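Local coordinates for protein catalase (Exiguobacterium oxidotolerans, PDB 2J2M) that probably catalyses the breakdown of hydrogen peroxide to water and oxygen as a tetrameric, heme-dependent catalase, at residues A[102-107]-A[233-238]; A[186-191]-A[224-229]; A[121-126]-A[357-362]; A[64-69]-A[78-83]; A[458-463]-A[478-483]. All blocks are in the same frame, centred on the assembly; numbering follows the deposited sequence.

Contact 1: residues A[102-107]-A[233-238]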
# COMPACT_ATOMS: atom_id res chain seq x y z
N HIS A 102 6.41 21.78 1.65
CA HIS A 102 6.20 23.01 2.46
C HIS A 102 7.45 23.56 3.16
O HIS A 102 7.38 24.45 4.00
CB HIS A 102 5.03 22.86 3.44
CG HIS A 102 3.70 22.66 2.77
ND1 HIS A 102 2.55 22.41 3.48
CD2 HIS A 102 3.34 22.65 1.46
CE1 HIS A 102 1.53 22.27 2.65
NE2 HIS A 102 1.98 22.41 1.41
N SER A 103 8.59 23.01 2.80
CA SER A 103 9.88 23.54 3.18
C SER A 103 10.13 24.88 2.46
O SER A 103 9.69 25.08 1.32
CB SER A 103 10.94 22.54 2.75
OG SER A 103 12.12 22.80 3.50
N PRO A 104 10.86 25.81 3.11
CA PRO A 104 11.03 27.09 2.42
C PRO A 104 11.75 26.92 1.08
O PRO A 104 12.57 26.00 0.92
CB PRO A 104 11.85 27.91 3.41
CG PRO A 104 11.50 27.30 4.74
CD PRO A 104 11.49 25.84 4.44
N GLU A 105 11.42 27.77 0.12
CA GLU A 105 12.13 27.77 -1.16
C GLU A 105 13.39 28.66 -1.15
O GLU A 105 13.99 28.93 -2.20
CB GLU A 105 11.16 28.10 -2.31
CG GLU A 105 10.14 26.95 -2.54
CD GLU A 105 9.05 27.26 -3.56
OE1 GLU A 105 8.61 28.43 -3.65
OE2 GLU A 105 8.60 26.31 -4.26
N THR A 106 13.80 29.09 0.05
CA THR A 106 14.94 29.99 0.19
C THR A 106 16.17 29.27 0.71
O THR A 106 17.16 29.91 1.03
CB THR A 106 14.64 31.13 1.19
OG1 THR A 106 14.03 30.57 2.36
CG2 THR A 106 13.70 32.14 0.61
N LEU A 107 16.11 27.95 0.82
CA LEU A 107 17.27 27.17 1.29
C LEU A 107 18.27 26.91 0.18
O LEU A 107 17.89 26.81 -1.01
CB LEU A 107 16.83 25.84 1.93
CG LEU A 107 15.72 25.94 2.99
CD1 LEU A 107 15.57 24.65 3.69
CD2 LEU A 107 15.97 27.06 3.98
N GLU A 233 15.92 37.30 4.43
CA GLU A 233 14.91 38.34 4.34
C GLU A 233 13.68 37.76 3.68
O GLU A 233 12.58 37.89 4.22
CB GLU A 233 15.44 39.58 3.58
CG GLU A 233 14.36 40.60 3.16
CD GLU A 233 14.92 42.01 2.78
OE1 GLU A 233 14.11 42.99 2.81
OE2 GLU A 233 16.14 42.14 2.45
N VAL A 234 13.86 37.10 2.54
CA VAL A 234 12.74 36.51 1.81
C VAL A 234 12.02 35.43 2.63
O VAL A 234 10.78 35.40 2.70
CB VAL A 234 13.14 35.97 0.40
CG1 VAL A 234 11.95 35.28 -0.25
CG2 VAL A 234 13.64 37.10 -0.48
N GLN A 235 12.80 34.56 3.27
CA GLN A 235 12.27 33.43 4.06
C GLN A 235 11.27 33.90 5.11
O GLN A 235 10.22 33.26 5.31
CB GLN A 235 13.41 32.64 4.71
CG GLN A 235 12.97 31.35 5.38
CD GLN A 235 14.13 30.47 5.81
OE1 GLN A 235 14.28 30.16 6.98
NE2 GLN A 235 14.97 30.09 4.87
N GLY A 236 11.58 35.02 5.77
CA GLY A 236 10.75 35.55 6.84
C GLY A 236 9.38 36.01 6.36
O GLY A 236 8.39 35.92 7.09
N LYS A 237 9.34 36.50 5.13
CA LYS A 237 8.10 36.99 4.53
C LYS A 237 7.33 35.93 3.74
O LYS A 237 6.11 35.92 3.76
CB LYS A 237 8.40 38.18 3.62
CG LYS A 237 8.17 39.54 4.26
CD LYS A 237 9.51 40.27 4.52
CE LYS A 237 9.28 41.63 5.21
NZ LYS A 237 8.36 41.52 6.41
N ASP A 238 8.04 35.04 3.04
CA ASP A 238 7.41 34.08 2.11
C ASP A 238 8.20 32.76 2.04
O ASP A 238 9.27 32.73 1.45
CB ASP A 238 7.36 34.75 0.72
CG ASP A 238 6.48 34.00 -0.28
OD1 ASP A 238 6.12 32.82 -0.04
OD2 ASP A 238 6.17 34.62 -1.32
O HOH W 1 10.50 30.81 0.06

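Contact 2: residues A[186-191]-A[224-229]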
# COMPACT_ATOMS: atom_id res chain seq x y z
N ILE A 186 21.37 29.46 -4.06
CA ILE A 186 19.99 29.92 -3.81
C ILE A 186 19.47 30.76 -4.99
O ILE A 186 19.57 31.99 -4.95
CB ILE A 186 19.85 30.73 -2.49
CG1 ILE A 186 20.55 30.02 -1.33
CG2 ILE A 186 18.35 31.01 -2.19
CD1 ILE A 186 20.86 30.92 -0.16
N PRO A 187 18.93 30.12 -6.04
CA PRO A 187 18.27 30.90 -7.09
C PRO A 187 17.15 31.79 -6.54
O PRO A 187 16.51 31.43 -5.55
CB PRO A 187 17.69 29.81 -8.02
CG PRO A 187 18.61 28.67 -7.86
CD PRO A 187 18.96 28.68 -6.37
N ALA A 188 16.92 32.93 -7.19
CA ALA A 188 15.87 33.87 -6.77
C ALA A 188 14.48 33.34 -7.13
O ALA A 188 13.47 33.66 -6.47
CB ALA A 188 16.10 35.27 -7.40
N SER A 189 14.43 32.57 -8.22
CA SER A 189 13.30 31.70 -8.47
C SER A 189 13.58 30.66 -9.56
O SER A 189 14.62 30.68 -10.25
CB SER A 189 12.03 32.49 -8.78
OG SER A 189 12.22 33.30 -9.91
N TYR A 190 12.61 29.77 -9.68
CA TYR A 190 12.59 28.74 -10.69
C TYR A 190 12.75 29.27 -12.12
O TYR A 190 13.41 28.62 -12.94
CB TYR A 190 11.30 27.93 -10.54
CG TYR A 190 11.20 27.20 -9.20
CD1 TYR A 190 12.32 26.62 -8.62
CD2 TYR A 190 9.99 27.09 -8.52
CE1 TYR A 190 12.23 25.95 -7.39
CE2 TYR A 190 9.89 26.42 -7.30
CZ TYR A 190 11.02 25.85 -6.75
OH TYR A 190 10.94 25.18 -5.56
N ARG A 191 12.19 30.45 -12.40
CA ARG A 191 12.23 31.01 -13.75
C ARG A 191 13.54 31.76 -14.01
O ARG A 191 13.87 32.10 -15.16
CB ARG A 191 11.00 31.89 -14.01
CG ARG A 191 10.93 33.16 -13.19
CD ARG A 191 9.49 33.67 -13.05
NE ARG A 191 9.23 34.69 -14.04
CZ ARG A 191 9.27 36.00 -13.83
NH1 ARG A 191 9.51 36.48 -12.62
NH2 ARG A 191 9.01 36.82 -14.84
N HIS A 224 19.41 34.54 -11.87
CA HIS A 224 19.43 35.49 -10.76
C HIS A 224 19.41 34.75 -9.41
O HIS A 224 18.58 33.89 -9.18
CB HIS A 224 18.28 36.49 -10.88
CG HIS A 224 18.36 37.35 -12.11
ND1 HIS A 224 19.10 38.51 -12.16
CD2 HIS A 224 17.78 37.22 -13.33
CE1 HIS A 224 18.98 39.06 -13.36
NE2 HIS A 224 18.17 38.29 -14.08
N ASN A 225 20.34 35.10 -8.53
CA ASN A 225 20.53 34.40 -7.28
C ASN A 225 20.27 35.30 -6.08
O ASN A 225 20.16 36.52 -6.22
CB ASN A 225 21.96 33.85 -7.19
CG ASN A 225 22.37 33.05 -8.42
OD1 ASN A 225 23.40 33.34 -9.05
ND2 ASN A 225 21.57 32.04 -8.78
N LEU A 226 20.19 34.69 -4.89
CA LEU A 226 20.08 35.45 -3.65
C LEU A 226 21.33 35.22 -2.82
O LEU A 226 21.84 34.10 -2.77
CB LEU A 226 18.84 35.01 -2.85
CG LEU A 226 17.49 35.08 -3.59
CD1 LEU A 226 16.34 34.52 -2.74
CD2 LEU A 226 17.20 36.52 -4.07
N SER A 227 21.83 36.28 -2.19
CA SER A 227 22.88 36.14 -1.17
C SER A 227 22.24 35.50 0.07
O SER A 227 21.01 35.45 0.15
CB SER A 227 23.43 37.52 -0.79
OG SER A 227 22.50 38.13 0.07
N ALA A 228 23.05 35.04 1.02
CA ALA A 228 22.50 34.47 2.27
C ALA A 228 21.53 35.42 3.01
O ALA A 228 20.49 34.97 3.49
CB ALA A 228 23.62 33.96 3.20
N ASP A 229 21.86 36.70 3.09
CA ASP A 229 21.03 37.67 3.81
C ASP A 229 19.75 38.00 3.07
O ASP A 229 18.74 38.28 3.72
CB ASP A 229 21.79 38.98 4.07
CG ASP A 229 22.96 38.81 5.02
OD1 ASP A 229 23.80 39.74 5.05
OD2 ASP A 229 23.05 37.78 5.74

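Contact 3: residues A[121-126]-A[357-362]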
# COMPACT_ATOMS: atom_id res chain seq x y z
N GLU A 121 6.76 9.42 -30.64
CA GLU A 121 7.38 8.09 -30.39
C GLU A 121 7.59 7.78 -28.90
O GLU A 121 8.55 7.08 -28.55
CB GLU A 121 8.71 7.94 -31.17
CG GLU A 121 8.53 7.90 -32.70
CD GLU A 121 9.78 7.46 -33.45
OE1 GLU A 121 10.92 7.49 -32.89
OE2 GLU A 121 9.61 7.10 -34.64
N GLY A 122 6.72 8.30 -28.04
CA GLY A 122 6.86 8.09 -26.58
C GLY A 122 7.27 9.30 -25.74
O GLY A 122 7.56 10.40 -26.26
N ASN A 123 7.25 9.11 -24.42
CA ASN A 123 7.73 10.14 -23.50
C ASN A 123 9.26 10.11 -23.35
O ASN A 123 9.86 9.02 -23.22
CB ASN A 123 7.06 10.04 -22.11
CG ASN A 123 5.55 10.38 -22.15
OD1 ASN A 123 4.99 10.71 -23.21
ND2 ASN A 123 4.89 10.27 -20.99
N TRP A 124 9.86 11.30 -23.38
CA TRP A 124 11.23 11.51 -22.99
C TRP A 124 11.27 12.39 -21.76
O TRP A 124 10.74 13.52 -21.76
CB TRP A 124 12.01 12.21 -24.09
CG TRP A 124 13.38 12.71 -23.64
CD1 TRP A 124 14.29 12.04 -22.87
CD2 TRP A 124 14.00 13.95 -23.98
NE1 TRP A 124 15.41 12.79 -22.67
CE2 TRP A 124 15.27 13.97 -23.35
CE3 TRP A 124 13.60 15.04 -24.76
CZ2 TRP A 124 16.14 15.05 -23.46
CZ3 TRP A 124 14.48 16.12 -24.86
CH2 TRP A 124 15.73 16.11 -24.22
N ASP A 125 11.92 11.92 -20.70
CA ASP A 125 12.07 12.79 -19.54
C ASP A 125 13.46 13.39 -19.51
O ASP A 125 14.44 12.64 -19.53
CB ASP A 125 11.81 12.02 -18.24
CG ASP A 125 10.38 11.55 -18.11
OD1 ASP A 125 10.18 10.51 -17.45
OD2 ASP A 125 9.45 12.22 -18.64
N PHE A 126 13.54 14.72 -19.52
CA PHE A 126 14.74 15.42 -19.07
C PHE A 126 14.65 15.62 -17.54
O PHE A 126 13.69 16.19 -17.04
CB PHE A 126 14.94 16.78 -19.78
CG PHE A 126 16.12 17.59 -19.25
CD1 PHE A 126 15.98 18.41 -18.11
CD2 PHE A 126 17.38 17.49 -19.84
CE1 PHE A 126 17.07 19.16 -17.60
CE2 PHE A 126 18.49 18.23 -19.35
CZ PHE A 126 18.34 19.06 -18.22
N ASN A 357 0.92 11.33 -16.56
CA ASN A 357 2.04 10.47 -16.97
C ASN A 357 1.84 9.78 -18.32
O ASN A 357 2.81 9.31 -18.95
CB ASN A 357 2.37 9.44 -15.89
CG ASN A 357 2.90 10.09 -14.63
OD1 ASN A 357 3.82 10.93 -14.68
ND2 ASN A 357 2.31 9.71 -13.48
N CYS A 358 0.58 9.72 -18.76
CA CYS A 358 0.19 9.04 -19.99
C CYS A 358 0.93 9.62 -21.22
O CYS A 358 0.98 10.85 -21.39
CB CYS A 358 -1.32 9.13 -20.17
SG CYS A 358 -2.03 7.80 -21.18
N PRO A 359 1.50 8.74 -22.07
CA PRO A 359 2.14 9.22 -23.31
C PRO A 359 1.12 9.85 -24.26
O PRO A 359 -0.08 9.65 -24.08
CB PRO A 359 2.72 7.96 -23.94
CG PRO A 359 2.63 6.88 -22.89
CD PRO A 359 1.52 7.27 -21.96
N PHE A 360 1.59 10.63 -25.24
CA PHE A 360 0.73 11.09 -26.31
C PHE A 360 0.55 9.94 -27.30
O PHE A 360 -0.53 9.80 -27.90
CB PHE A 360 1.34 12.29 -27.01
CG PHE A 360 0.75 12.57 -28.37
CD1 PHE A 360 -0.34 13.44 -28.50
CD2 PHE A 360 1.29 11.97 -29.51
CE1 PHE A 360 -0.90 13.70 -29.76
CE2 PHE A 360 0.74 12.21 -30.78
CZ PHE A 360 -0.36 13.08 -30.90
N ALA A 361 1.61 9.16 -27.47
CA ALA A 361 1.59 7.95 -28.30
C ALA A 361 0.75 6.87 -27.63
O ALA A 361 0.82 6.70 -26.40
CB ALA A 361 3.00 7.46 -28.49
N GLN A 362 -0.04 6.13 -28.41
CA GLN A 362 -0.84 5.03 -27.87
C GLN A 362 0.07 3.96 -27.25
O GLN A 362 1.19 3.71 -27.72
CB GLN A 362 -1.80 4.47 -28.94
CG GLN A 362 -2.79 3.29 -28.50
CD GLN A 362 -3.59 3.52 -27.17
OE1 GLN A 362 -3.15 4.23 -26.26
NE2 GLN A 362 -4.76 2.87 -27.07
O HOH W 2 4.26 10.20 -25.82

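Contact 4: residues A[64-69]-A[78-83]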
# COMPACT_ATOMS: atom_id res chain seq x y z
N GLY A 64 3.59 23.52 -20.78
CA GLY A 64 3.96 24.36 -21.90
C GLY A 64 4.24 23.56 -23.17
O GLY A 64 3.72 22.45 -23.37
N VAL A 65 5.09 24.13 -24.00
CA VAL A 65 5.35 23.58 -25.31
C VAL A 65 6.86 23.67 -25.55
O VAL A 65 7.50 24.62 -25.09
CB VAL A 65 4.48 24.33 -26.41
CG1 VAL A 65 4.84 25.81 -26.48
CG2 VAL A 65 4.59 23.69 -27.77
N PHE A 66 7.45 22.67 -26.20
CA PHE A 66 8.81 22.80 -26.67
C PHE A 66 8.82 22.96 -28.19
O PHE A 66 8.11 22.25 -28.90
CB PHE A 66 9.70 21.64 -26.23
CG PHE A 66 11.11 21.75 -26.75
CD1 PHE A 66 12.07 22.49 -26.06
CD2 PHE A 66 11.48 21.16 -27.95
CE1 PHE A 66 13.36 22.62 -26.55
CE2 PHE A 66 12.78 21.30 -28.45
CZ PHE A 66 13.71 22.01 -27.75
N LYS A 67 9.63 23.91 -28.69
CA LYS A 67 9.68 24.20 -30.12
C LYS A 67 11.08 24.06 -30.69
O LYS A 67 12.01 24.78 -30.29
CB LYS A 67 9.08 25.59 -30.42
CG LYS A 67 9.36 26.14 -31.82
CD LYS A 67 8.40 25.60 -32.85
CE LYS A 67 7.98 26.68 -33.84
NZ LYS A 67 6.88 26.14 -34.70
N VAL A 68 11.23 23.11 -31.60
CA VAL A 68 12.53 22.88 -32.20
C VAL A 68 12.88 23.93 -33.26
O VAL A 68 12.07 24.24 -34.15
CB VAL A 68 12.87 21.36 -32.56
CG1 VAL A 68 11.72 20.38 -32.24
CG2 VAL A 68 13.52 21.18 -33.97
N LYS A 69 14.06 24.52 -33.08
CA LYS A 69 14.56 25.54 -33.97
C LYS A 69 15.53 24.96 -35.01
O LYS A 69 15.42 25.26 -36.18
CB LYS A 69 15.20 26.69 -33.16
CG LYS A 69 15.64 27.91 -34.00
CD LYS A 69 15.26 29.21 -33.32
CE LYS A 69 16.43 30.19 -33.21
NZ LYS A 69 16.28 31.09 -32.00
N ALA A 78 15.84 10.90 -33.19
CA ALA A 78 14.67 11.18 -32.37
C ALA A 78 13.66 11.89 -33.24
O ALA A 78 13.97 12.94 -33.82
CB ALA A 78 15.04 12.05 -31.19
N ALA A 79 12.46 11.30 -33.34
CA ALA A 79 11.37 11.80 -34.20
C ALA A 79 11.06 13.28 -34.04
O ALA A 79 10.98 14.01 -35.04
CB ALA A 79 10.10 10.99 -34.00
N PHE A 80 10.92 13.74 -32.79
CA PHE A 80 10.53 15.13 -32.59
C PHE A 80 11.61 16.15 -33.00
O PHE A 80 11.31 17.31 -33.22
CB PHE A 80 9.99 15.38 -31.17
CG PHE A 80 11.06 15.60 -30.13
CD1 PHE A 80 11.70 14.51 -29.50
CD2 PHE A 80 11.41 16.89 -29.73
CE1 PHE A 80 12.66 14.71 -28.51
CE2 PHE A 80 12.36 17.11 -28.75
CZ PHE A 80 13.00 16.02 -28.14
N LEU A 81 12.84 15.68 -33.14
CA LEU A 81 13.97 16.58 -33.40
C LEU A 81 14.42 16.62 -34.85
O LEU A 81 15.45 17.24 -35.16
CB LEU A 81 15.14 16.20 -32.49
CG LEU A 81 15.72 17.01 -31.31
CD1 LEU A 81 14.80 18.09 -30.74
CD2 LEU A 81 16.26 16.05 -30.22
N GLN A 82 13.67 15.98 -35.74
CA GLN A 82 14.01 15.93 -37.17
C GLN A 82 13.84 17.26 -37.94
O GLN A 82 14.68 17.61 -38.76
CB GLN A 82 13.26 14.79 -37.89
CG GLN A 82 13.63 13.38 -37.38
CD GLN A 82 15.14 13.23 -37.23
OE1 GLN A 82 15.87 13.20 -38.22
NE2 GLN A 82 15.62 13.14 -35.99
N GLU A 83 12.76 18.00 -37.64
CA GLU A 83 12.37 19.13 -38.47
C GLU A 83 12.19 20.39 -37.63
O GLU A 83 11.50 20.37 -36.61
CB GLU A 83 11.05 18.83 -39.23
CG GLU A 83 11.05 17.54 -40.05
CD GLU A 83 11.90 17.65 -41.32
OE1 GLU A 83 11.69 18.64 -42.09
OE2 GLU A 83 12.78 16.76 -41.56

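Contact 5: residues A[458-463]-A[478-483]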
# COMPACT_ATOMS: atom_id res chain seq x y z
N LEU A 458 40.17 18.76 6.98
CA LEU A 458 40.02 18.02 5.74
C LEU A 458 39.30 18.86 4.68
O LEU A 458 39.66 18.83 3.52
CB LEU A 458 39.27 16.70 5.96
CG LEU A 458 39.84 15.39 5.41
CD1 LEU A 458 38.74 14.33 5.32
CD2 LEU A 458 40.58 15.52 4.07
N ALA A 459 38.28 19.62 5.09
CA ALA A 459 37.58 20.46 4.12
C ALA A 459 38.53 21.49 3.51
O ALA A 459 38.60 21.60 2.30
CB ALA A 459 36.37 21.13 4.74
N ILE A 460 39.29 22.19 4.36
CA ILE A 460 40.23 23.22 3.92
C ILE A 460 41.30 22.60 3.03
O ILE A 460 41.65 23.17 2.01
CB ILE A 460 40.87 24.02 5.10
CG1 ILE A 460 39.79 24.70 5.95
CG2 ILE A 460 41.83 25.09 4.59
CD1 ILE A 460 40.27 25.13 7.36
N CYS A 461 41.79 21.43 3.43
CA CYS A 461 42.76 20.69 2.61
C CYS A 461 42.23 20.33 1.22
O CYS A 461 42.93 20.53 0.23
CB CYS A 461 43.32 19.46 3.34
SG CYS A 461 44.44 19.93 4.70
N ASN A 462 41.00 19.81 1.15
CA ASN A 462 40.37 19.50 -0.13
C ASN A 462 40.28 20.75 -1.02
O ASN A 462 40.69 20.71 -2.17
CB ASN A 462 38.99 18.84 0.06
CG ASN A 462 39.07 17.43 0.64
OD1 ASN A 462 40.14 16.83 0.68
ND2 ASN A 462 37.94 16.91 1.08
N PHE A 463 39.77 21.84 -0.48
CA PHE A 463 39.77 23.11 -1.21
C PHE A 463 41.18 23.62 -1.59
O PHE A 463 41.38 24.14 -2.71
CB PHE A 463 38.97 24.16 -0.44
CG PHE A 463 37.47 23.93 -0.48
CD1 PHE A 463 36.76 23.64 0.69
CD2 PHE A 463 36.78 23.96 -1.69
CE1 PHE A 463 35.37 23.40 0.66
CE2 PHE A 463 35.38 23.73 -1.75
CZ PHE A 463 34.67 23.44 -0.57
N LEU A 478 39.19 30.72 9.45
CA LEU A 478 38.62 29.62 10.25
C LEU A 478 39.00 29.33 11.72
O LEU A 478 38.31 28.54 12.33
CB LEU A 478 38.50 28.32 9.43
CG LEU A 478 37.11 27.80 9.01
CD1 LEU A 478 35.91 28.72 9.31
CD2 LEU A 478 37.09 27.33 7.55
N ASN A 479 40.08 29.82 12.33
CA ASN A 479 41.40 30.01 11.80
C ASN A 479 42.07 28.67 12.12
O ASN A 479 42.23 28.31 13.29
CB ASN A 479 42.12 31.10 12.60
CG ASN A 479 41.21 32.28 12.98
OD1 ASN A 479 40.23 32.13 13.73
ND2 ASN A 479 41.56 33.48 12.50
N VAL A 480 42.42 27.91 11.09
CA VAL A 480 43.00 26.58 11.25
C VAL A 480 44.26 26.50 10.38
O VAL A 480 44.17 26.65 9.16
CB VAL A 480 42.00 25.48 10.79
CG1 VAL A 480 42.67 24.10 10.80
CG2 VAL A 480 40.73 25.49 11.65
N ASP A 481 45.43 26.30 10.99
CA ASP A 481 46.65 26.25 10.17
C ASP A 481 46.85 24.89 9.52
O ASP A 481 46.91 23.86 10.18
CB ASP A 481 47.92 26.78 10.87
CG ASP A 481 48.29 25.98 12.11
OD1 ASP A 481 47.35 25.57 12.84
OD2 ASP A 481 49.50 25.77 12.36
N ILE A 482 46.92 24.93 8.19
CA ILE A 482 47.07 23.74 7.36
C ILE A 482 48.52 23.55 6.96
O ILE A 482 48.86 22.54 6.34
CB ILE A 482 46.22 23.86 6.07
CG1 ILE A 482 46.47 25.22 5.40
CG2 ILE A 482 44.73 23.67 6.39
CD1 ILE A 482 45.99 25.31 3.98
N LYS A 483 49.36 24.52 7.31
CA LYS A 483 50.81 24.51 7.03
C LYS A 483 51.53 23.23 7.48
O LYS A 483 52.28 22.67 6.68
CB LYS A 483 51.50 25.73 7.67
CG LYS A 483 51.81 26.86 6.70
CD LYS A 483 52.16 28.14 7.45
CE LYS A 483 50.94 29.05 7.58
NZ LYS A 483 51.35 30.42 8.01

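Contact 1: residues A[102-107]-A[233-238]
Val234 and Gln235, on the last turn of helix 228-237, pack against Pro104, Thr106 and Leu107, in the loop joining barrel strands 87-95 and 112-119 of the catalase fold. The contact illustrates how a helix outside a barrel can be fitted to a connecting loop by a few side chains. Val234 comes first: its CG1 lies 3.7 Å from Thr106 CG2, methyl against methyl. Gln235 follows and does most of the filling. With CG anti to the main-chain N (chi1 -172°) and the chain extended beyond it, the side chain crosses Thr106 and runs between Pro104 and Leu107. Its CB sits 3.2 Å from Thr106 OG1, and its CG lies 4.1 Å from Pro104 CB. Putting an alanine here would remove the amide and the CG methylene, and would probably open a gap between Pro104 and Leu107 close to the second subunit, where Gly236 of that subunit packs on Gln235. At the end of the helix, Asp238 N still donates to Val234 O at 2.8 Å. The Asp238 carboxylate then turns to the residues that follow in sequence: OD1 receives Asn240 N in an Asx turn, and OD2 meets Asn244 ND2. A water links the two backbones, donating to Asp238 O at 2.7 Å and taking a weak bond from Glu105 N at 3.2 Å.

Contact 2: residues A[186-191]-A[224-229]
Leu226 leans across the backbone of Ile186 to Ala188, and its side chain can be followed atom by atom. CB starts beside Ile186, 4.1 Å from Ile186 CG2. CG, held anti to the carbonyl carbon (chi1 -55°), comes over the main chain and lies 3.8 Å from Ala188 CA. There the leucine forks. CD1 goes back to Ile186 CG2, at 4.1 Å, the two side chains crossing at about a right angle, while CD2 reaches the methyl of Ala188, 3.7 Å from its CB. Both methyls stay close to Ala188 CA, and the Pro187 CB points away from residues 224-229.

What places Leu226 so is a lone antiparallel bridge, Pro187 opposite Asn225 as a non-hydrogen-bonded pair, an instance of how two loops can borrow sheet geometry for a single step. Leu226 N donates to Ile186 O at 2.8 Å, nearly in line with the carbonyl bond. On the other side of the pair Ala188 N donates to His224 O, also at 2.8 Å, with the donor tilted 23° from the carbonyl plane. A proline suits the central position because neither bond needs its nitrogen.

Just beyond, Ser227 is the N-cap of helix 228-237; its OG caps a backbone N of the first turn, and Ser227 N is bonded in return to Glu230 OE2. The Pro187 side chain lies about 12 Å from the heme.

Contact 3: residues A[121-126]-A[357-362]
Asn123 lays its carboxamide across Pro359 at about a right angle, with OD1 3.2 Å from Pro359 CA and 3.6 Å from Pro359 CB. The same oxygen accepts from a water at 2.8 Å, and that water in turn takes the N-H of Phe360, also at 2.8 Å. A single solvent molecule therefore joins a strand side chain to a loop backbone, an example of a water bridging a gap of 4.0 Å between Asn123 OD1 and Phe360 N. The ND2 of the same amide is 3.1 Å from Asn357 O. At Gly122 the methyl of Ala361 rests 3.8 Å from Gly122 N.

Several features set these groups in place. Asn123 has CG anti to its carbonyl carbon (chi1 -67°), which carries the amide off the strand and over the proline. Gly122 adopts backbone angles at which a CB would press against the carbonyl oxygen of Glu121, so a side chain would fit badly there. Further out, Asn357 is itself fixed: its OD1 receives Gly314 N, and its ND2 donates to Ser312 O and Tyr351 O, while its side chain lies about 8 Å from the heme. Gln12 of the third subunit packs on both Asn123 and Pro359, consistent with the N-terminal arm exchange known in tetrameric catalases. In the fold, strand 122-129 runs antiparallel to strand 112-119 in the barrel sheet, and the loop after helix 330-346 runs alongside it in the opposite direction.

Contact 4: residues A[64-69]-A[78-83]
Phe66 and Val68, which face the same way from strand 59-68, meet Phe80 and Leu81 of the 3-10 segment 79-81, and Glu83 just after it, in the loop between strands 59-68 and 87-95. The contact is a compact example of a barrel strand closed over by its own connecting loop.

Among the aromatic contacts, Phe66 CD2 approaches the edge of the Phe80 ring, near its plane, 4.2 Å from CE2. Aliphatic contacts add to this: Leu81 CD1 lies 4.4 Å from Phe66 CE2 and 4.1 Å from Val68 CG1, so that one methyl serves both strand residues. Val68 also sets its methyls against main-chain oxygens, CG1 at 3.2 Å from Phe80 O and CG2 at 3.4 Å from Glu83 O.

No hydrogen bond crosses. Within 78-83, Ala78 O is gripped from opposite faces of its plane, by Leu81 N at 3.0 Å and by Gln82 NE2 at 2.7 Å. The second donor stands well above the carbonyl plane, though the oxygen lies in the plane of the Gln82 amide. Outside the segments, Thr86 OG1 takes Phe80 O.

The fit therefore rests on van der Waals packing, of methyls and rings and of Val68 methyls on two carbonyl oxygens, while polar atoms of the turn are bonded within it and to neighbouring loop residues.

Contact 5: residues A[458-463]-A[478-483]
Ile460 on helix 453-466 reaches three residues of the C-terminal chain, Leu478, Val480 and Ile482, by sending its two branches different ways. CG1 stands anti to the carbonyl carbon (chi1 -59°) and the chain stays extended beyond it (chi2 162°), which carries CD1 out to 3.9 Å from Leu478 CD2 and, equally, 3.9 Å from Val480 CB. Along this branch the isoleucine and Leu478 slide past each other in opposite directions, the leucine methyl lying beside both CG1 and CD1. The shorter branch, CG2, goes to Ile482, whose CG2 it meets at 3.7 Å.

All this belongs to the helical C-terminal region of the catalase, where the chain leaves helix 468-477 and crosses helix 453-466 as an irregular strip, with a cis peptide bond before Asn479. It illustrates how every second residue of such a strip can be spent on one helix: Leu478, Val480 and Ile482 turn their CB atoms to it, Asn479 and Asp481 turn theirs away.

Ile482 takes a less common rotamer, with CG1 between the backbone N and the carbonyl carbon (chi1 49°). This turns CG2 to the helix, where it touches both Ile460 and, at 4.1 Å, the Cys461 sulfur. An alanine in place of Ile460 would remove both branches beyond CB, and would probably leave Leu478 and Val480 without their partner on this helix. Leu478 also packs on Val444 and Leu447 of helix 433-447, and the strip is tied back to the preceding helix by Ser475 OG, bonded to Val480 O.

Along the chain contact 4 closes first, contact 2 is nested inside contact 1, contact 3 alternates with contact 1, and contact 5 comes last. Contacts 1 and 2, centres 11 Å apart, share helix 228-237 and touch through Glu105 and Tyr190, probably by a hydrogen bond. Contacts 3 and 4, centres 13 Å apart, reach the same barrel sheet, where Trp124 packs on Phe80. Contacts 1 and 3 lie on opposite sides of the chain's centre, 34 Å between centres. Contact 5, in the C-terminal helices, has its centre about 49 Å from those of contacts 3 and 4. Contacts 1 and 3 thus join distant chain parts where other subunits reach; 4 and 5 close short loops.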